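Local coordinates for protein tapirin (Caldicellulosiruptor kristjanssonii, PDB 6N2B) that probably binds cellulose and so mediates attachment of this thermophilic bacterium to plant biomass, through a calcium-containing beta-helix domain, at residues 261-272 / 285-296. Numbering follows the deposited sequence.
Sequences GNSIEIKEIMYI and NPNTLNANKIYT
Asn262 and Asn287 sit at equivalent places on two successive coils of a parallel beta-helix, where strand 263-266 runs along strand 287-291 and, past a corner, strand 269-272 along strand 293-296. Backbone hydrogen bonds of parallel type join both strand pairs, Asn290 N reaching Ile264 O at 2.8 Å and Met270 N reaching Lys293 O at 2.9 Å. Between the pairs the first coil spends one residue more on its corner, Lys267 and Glu268 standing opposite Asn292, so the register shifts by one in a beta bulge.

The two side chains are joined by one amide-to-amide hydrogen bond: side by side and pointing the same way, they place Asn262 ND2 2.9 Å from Asn287 OD1, the donor lying above the carbonyl plane and the amides turned 37° apart. Asn262 OD1 takes the backbone N of Phe240, Asn262 ND2 also donates to Asn258 O, and Asn287 ND2 is hydrogen-bonded to Tyr309 OH. Replacing Asn287 by a leucine would probably leave Asn262 ND2 with just the Asn258 O bond of these two and Tyr309 OH without its amide partner.

Apolar side chains pack against their counterparts on the next coil: Ile264 CG2 meets Leu289 CD1 at 3.8 Å, Ile266 packs on Ala291 CB, and Met270 CB lies near Ile294 CG1. Tyr271 and Tyr295 project from the opposite face of their strands, where helix 408-413 packs on them. Their rings form an oblique pair, planes 35° apart, with Tyr295 CD2 over one face of the Tyr271 ring, offset toward its rim and 3.8 Å from Tyr271 CE2; Tyr295 OH is hydrogen-bonded to Asp317 OD2 and Lys413 NZ.

At the corner, Asn292, its CG anti to the backbone N (chi1 -175°), turns its amide back to the first coil, and ND2 makes weak hydrogen bonds to Lys267 O at 3.1 Å and Glu268 OE1 at 3.3 Å.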
loop_
_atom_site.group_PDB
_atom_site.type_symbol
_atom_site.label_atom_id
_atom_site.label_comp_id
_atom_site.label_asym_id
_atom_site.label_seq_id
_atom_site.Cartn_x
_atom_site.Cartn_y
_atom_site.Cartn_z
ATOM N N GLY A 261 -2.433 1.428 15.091
ATOM C CA GLY A 261 -3.547 0.659 14.576
ATOM C C GLY A 261 -3.457 0.319 13.111
ATOM O O GLY A 261 -4.462 -0.083 12.512
ATOM N N ASN A 262 -2.285 0.475 12.510
ATOM C CA ASN A 262 -2.095 0.085 11.128
ATOM C C ASN A 262 -1.773 -1.390 11.030
ATOM O O ASN A 262 -1.006 -1.930 11.831
ATOM C CB ASN A 262 -0.979 0.899 10.502
ATOM C CG ASN A 262 -1.173 2.343 10.720
ATOM O OD1 ASN A 262 -2.153 2.928 10.244
ATOM N ND2 ASN A 262 -0.270 2.945 11.477
ATOM N N SER A 263 -2.355 -2.034 10.033
ATOM C CA SER A 263 -2.164 -3.459 9.823
ATOM C C SER A 263 -2.108 -3.655 8.313
ATOM O O SER A 263 -3.092 -3.376 7.618
ATOM C CB SER A 263 -3.295 -4.242 10.499
ATOM O OG SER A 263 -3.477 -5.546 9.968
ATOM N N ILE A 264 -0.957 -4.078 7.786
ATOM C CA ILE A 264 -0.768 -4.210 6.340
ATOM C C ILE A 264 -0.424 -5.657 5.989
ATOM O O ILE A 264 0.519 -6.233 6.543
ATOM C CB ILE A 264 0.311 -3.242 5.829
ATOM C CG1 ILE A 264 -0.205 -1.813 5.897
ATOM C CG2 ILE A 264 0.664 -3.535 4.412
ATOM C CD1 ILE A 264 0.911 -0.784 5.885
ATOM N N GLU A 265 -1.189 -6.241 5.062
ATOM C CA GLU A 265 -0.946 -7.588 4.548
ATOM C C GLU A 265 -0.656 -7.518 3.062
ATOM O O GLU A 265 -1.517 -7.108 2.286
ATOM C CB GLU A 265 -2.139 -8.505 4.782
ATOM C CG GLU A 265 -2.275 -8.954 6.201
ATOM C CD GLU A 265 -3.676 -9.411 6.500
ATOM O OE1 GLU A 265 -4.331 -9.994 5.595
ATOM O OE2 GLU A 265 -4.124 -9.181 7.643
ATOM N N ILE A 266 0.533 -7.949 2.665
ATOM C CA ILE A 266 0.928 -7.964 1.270
ATOM C C ILE A 266 1.177 -9.403 0.852
ATOM O O ILE A 266 2.080 -10.060 1.381
ATOM C CB ILE A 266 2.170 -7.102 1.025
ATOM C CG1 ILE A 266 1.930 -5.680 1.544
ATOM C CG2 ILE A 266 2.462 -7.088 -0.470
ATOM C CD1 ILE A 266 0.990 -4.858 0.651
ATOM N N LYS A 267 0.385 -9.891 -0.104
ATOM C CA LYS A 267 0.464 -11.296 -0.482
ATOM C C LYS A 267 1.591 -11.571 -1.450
ATOM O O LYS A 267 2.150 -12.668 -1.441
ATOM C CB LYS A 267 -0.850 -11.747 -1.092
ATOM C CG LYS A 267 -1.926 -11.875 -0.054
ATOM C CD LYS A 267 -3.280 -11.876 -0.689
ATOM C CE LYS A 267 -3.543 -13.168 -1.433
ATOM N NZ LYS A 267 -4.582 -12.933 -2.484
ATOM N N GLU A 268 1.942 -10.603 -2.292
ATOM C CA GLU A 268 2.997 -10.803 -3.269
ATOM C C GLU A 268 4.046 -9.738 -3.041
ATOM O O GLU A 268 4.840 -9.843 -2.093
ATOM C CB GLU A 268 2.413 -10.847 -4.688
ATOM C CG GLU A 268 1.544 -12.100 -4.975
ATOM C CD GLU A 268 2.234 -13.436 -4.609
ATOM O OE1 GLU A 268 3.493 -13.505 -4.650
ATOM O OE2 GLU A 268 1.515 -14.425 -4.289
ATOM N N ILE A 269 4.096 -8.679 -3.852
ATOM C CA ILE A 269 5.224 -7.751 -3.858
ATOM C C ILE A 269 4.826 -6.416 -3.242
ATOM O O ILE A 269 3.821 -5.810 -3.635
ATOM C CB ILE A 269 5.772 -7.544 -5.280
ATOM C CG1 ILE A 269 6.488 -8.813 -5.757
ATOM C CG2 ILE A 269 6.695 -6.326 -5.321
ATOM C CD1 ILE A 269 6.210 -9.196 -7.200
ATOM N N MET A 270 5.630 -5.954 -2.290
ATOM C CA MET A 270 5.633 -4.565 -1.848
ATOM C C MET A 270 6.905 -3.918 -2.386
ATOM O O MET A 270 8.004 -4.188 -1.892
ATOM C CB MET A 270 5.559 -4.464 -0.329
ATOM C CG MET A 270 5.437 -3.053 0.203
ATOM S SD MET A 270 5.286 -3.114 2.001
ATOM C CE MET A 270 4.564 -1.512 2.307
ATOM N N TYR A 271 6.755 -3.091 -3.411
ATOM C CA TYR A 271 7.874 -2.395 -4.032
ATOM C C TYR A 271 7.922 -0.971 -3.492
ATOM O O TYR A 271 6.960 -0.209 -3.644
ATOM C CB TYR A 271 7.747 -2.405 -5.562
ATOM C CG TYR A 271 8.868 -1.691 -6.303
ATOM C CD1 TYR A 271 8.920 -0.298 -6.352
ATOM C CD2 TYR A 271 9.874 -2.406 -6.954
ATOM C CE1 TYR A 271 9.938 0.371 -7.024
ATOM C CE2 TYR A 271 10.899 -1.748 -7.639
ATOM C CZ TYR A 271 10.920 -0.354 -7.667
ATOM O OH TYR A 271 11.911 0.328 -8.327
ATOM N N ILE A 272 9.042 -0.609 -2.892
ATOM C CA ILE A 272 9.236 0.720 -2.337
ATOM C C ILE A 272 10.407 1.353 -3.075
ATOM O O ILE A 272 11.573 1.031 -2.805
ATOM C CB ILE A 272 9.488 0.677 -0.830
ATOM C CG1 ILE A 272 8.343 -0.076 -0.140
ATOM C CG2 ILE A 272 9.676 2.082 -0.282
ATOM C CD1 ILE A 272 6.969 0.539 -0.338
ATOM N N ASN A 285 -1.913 0.557 20.728
ATOM C CA ASN A 285 -2.467 0.415 19.380
ATOM C C ASN A 285 -1.320 0.169 18.402
ATOM O O ASN A 285 -0.952 1.043 17.613
ATOM C CB ASN A 285 -3.267 1.662 18.998
ATOM C CG ASN A 285 -4.170 1.444 17.790
ATOM O OD1 ASN A 285 -4.626 0.321 17.516
ATOM N ND2 ASN A 285 -4.441 2.530 17.060
ATOM N N PRO A 286 -0.728 -1.023 18.429
ATOM C CA PRO A 286 0.472 -1.265 17.620
ATOM C C PRO A 286 0.160 -1.550 16.152
ATOM O O PRO A 286 -0.954 -1.921 15.775
ATOM C CB PRO A 286 1.111 -2.489 18.293
ATOM C CG PRO A 286 -0.045 -3.210 18.911
ATOM C CD PRO A 286 -1.053 -2.168 19.304
ATOM N N ASN A 287 1.189 -1.368 15.322
ATOM C CA ASN A 287 1.141 -1.719 13.914
ATOM C C ASN A 287 1.386 -3.210 13.738
ATOM O O ASN A 287 1.977 -3.869 14.596
ATOM C CB ASN A 287 2.197 -0.958 13.104
ATOM C CG ASN A 287 2.095 0.553 13.248
ATOM O OD1 ASN A 287 1.002 1.124 13.365
ATOM N ND2 ASN A 287 3.244 1.210 13.225
ATOM N N THR A 288 0.921 -3.745 12.608
ATOM C CA THR A 288 1.386 -5.042 12.138
ATOM C C THR A 288 1.642 -4.951 10.641
ATOM O O THR A 288 0.911 -4.266 9.924
ATOM C CB THR A 288 0.391 -6.192 12.434
ATOM O OG1 THR A 288 -0.877 -5.914 11.848
ATOM C CG2 THR A 288 0.199 -6.376 13.920
ATOM N N LEU A 289 2.682 -5.640 10.182
ATOM C CA LEU A 289 2.950 -5.838 8.764
ATOM C C LEU A 289 3.231 -7.314 8.524
ATOM O O LEU A 289 4.088 -7.891 9.192
ATOM C CB LEU A 289 4.143 -4.990 8.302
ATOM C CG LEU A 289 4.743 -5.398 6.952
ATOM C CD1 LEU A 289 3.825 -5.017 5.801
ATOM C CD2 LEU A 289 6.111 -4.778 6.775
ATOM N N ASN A 290 2.493 -7.933 7.605
ATOM C CA ASN A 290 2.768 -9.293 7.133
ATOM C C ASN A 290 2.914 -9.205 5.628
ATOM O O ASN A 290 1.925 -8.992 4.915
ATOM C CB ASN A 290 1.657 -10.283 7.475
ATOM C CG ASN A 290 1.501 -10.501 8.948
ATOM O OD1 ASN A 290 0.956 -9.652 9.664
ATOM N ND2 ASN A 290 1.967 -11.657 9.422
ATOM N N ALA A 291 4.131 -9.356 5.141
ATOM C CA ALA A 291 4.378 -9.177 3.726
ATOM C C ALA A 291 5.176 -10.353 3.207
ATOM O O ALA A 291 6.014 -10.921 3.911
ATOM C CB ALA A 291 5.110 -7.868 3.431
ATOM N N ASN A 292 4.879 -10.728 1.971
ATOM C CA ASN A 292 5.600 -11.818 1.334
ATOM C C ASN A 292 6.993 -11.353 0.921
ATOM O O ASN A 292 7.997 -11.766 1.506
ATOM C CB ASN A 292 4.788 -12.333 0.146
ATOM C CG ASN A 292 5.413 -13.536 -0.501
ATOM O OD1 ASN A 292 6.271 -14.192 0.091
ATOM N ND2 ASN A 292 5.003 -13.833 -1.728
ATOM N N LYS A 293 7.073 -10.472 -0.072
ATOM C CA LYS A 293 8.339 -9.914 -0.531
ATOM C C LYS A 293 8.298 -8.395 -0.394
ATOM O O LYS A 293 7.306 -7.759 -0.758
ATOM C CB LYS A 293 8.624 -10.328 -1.978
ATOM C CG LYS A 293 8.184 -11.747 -2.308
ATOM C CD LYS A 293 8.536 -12.142 -3.731
ATOM C CE LYS A 293 7.891 -13.474 -4.116
ATOM N NZ LYS A 293 8.558 -14.104 -5.296
ATOM N N ILE A 294 9.360 -7.829 0.165
ATOM C CA ILE A 294 9.518 -6.391 0.312
ATOM C C ILE A 294 10.795 -5.976 -0.397
ATOM O O ILE A 294 11.832 -6.639 -0.255
ATOM C CB ILE A 294 9.593 -5.969 1.792
ATOM C CG1 ILE A 294 8.332 -6.380 2.547
ATOM C CG2 ILE A 294 9.876 -4.465 1.905
ATOM C CD1 ILE A 294 8.344 -5.951 4.003
ATOM N N TYR A 295 10.730 -4.880 -1.148
ATOM C CA TYR A 295 11.933 -4.241 -1.666
ATOM C C TYR A 295 11.889 -2.762 -1.323
ATOM O O TYR A 295 10.847 -2.116 -1.473
ATOM C CB TYR A 295 12.088 -4.422 -3.195
ATOM C CG TYR A 295 13.106 -3.475 -3.822
ATOM C CD1 TYR A 295 14.466 -3.795 -3.850
ATOM C CD2 TYR A 295 12.715 -2.254 -4.371
ATOM C CE1 TYR A 295 15.410 -2.926 -4.407
ATOM C CE2 TYR A 295 13.649 -1.386 -4.925
ATOM C CZ TYR A 295 14.994 -1.731 -4.940
ATOM O OH TYR A 295 15.921 -0.871 -5.486
ATOM N N THR A 296 13.010 -2.227 -0.851
ATOM C CA THR A 296 13.200 -0.781 -0.779
ATOM C C THR A 296 14.477 -0.381 -1.508
ATOM O O THR A 296 15.423 -1.167 -1.634
ATOM C CB THR A 296 13.282 -0.247 0.656
ATOM O OG1 THR A 296 14.643 -0.304 1.105
ATOM C CG2 THR A 296 12.409 -1.043 1.590
HETATM O O HOH W 1 -2.597 -3.844 14.111
HETATM O O HOH W 2 -0.763 -7.186 8.933
#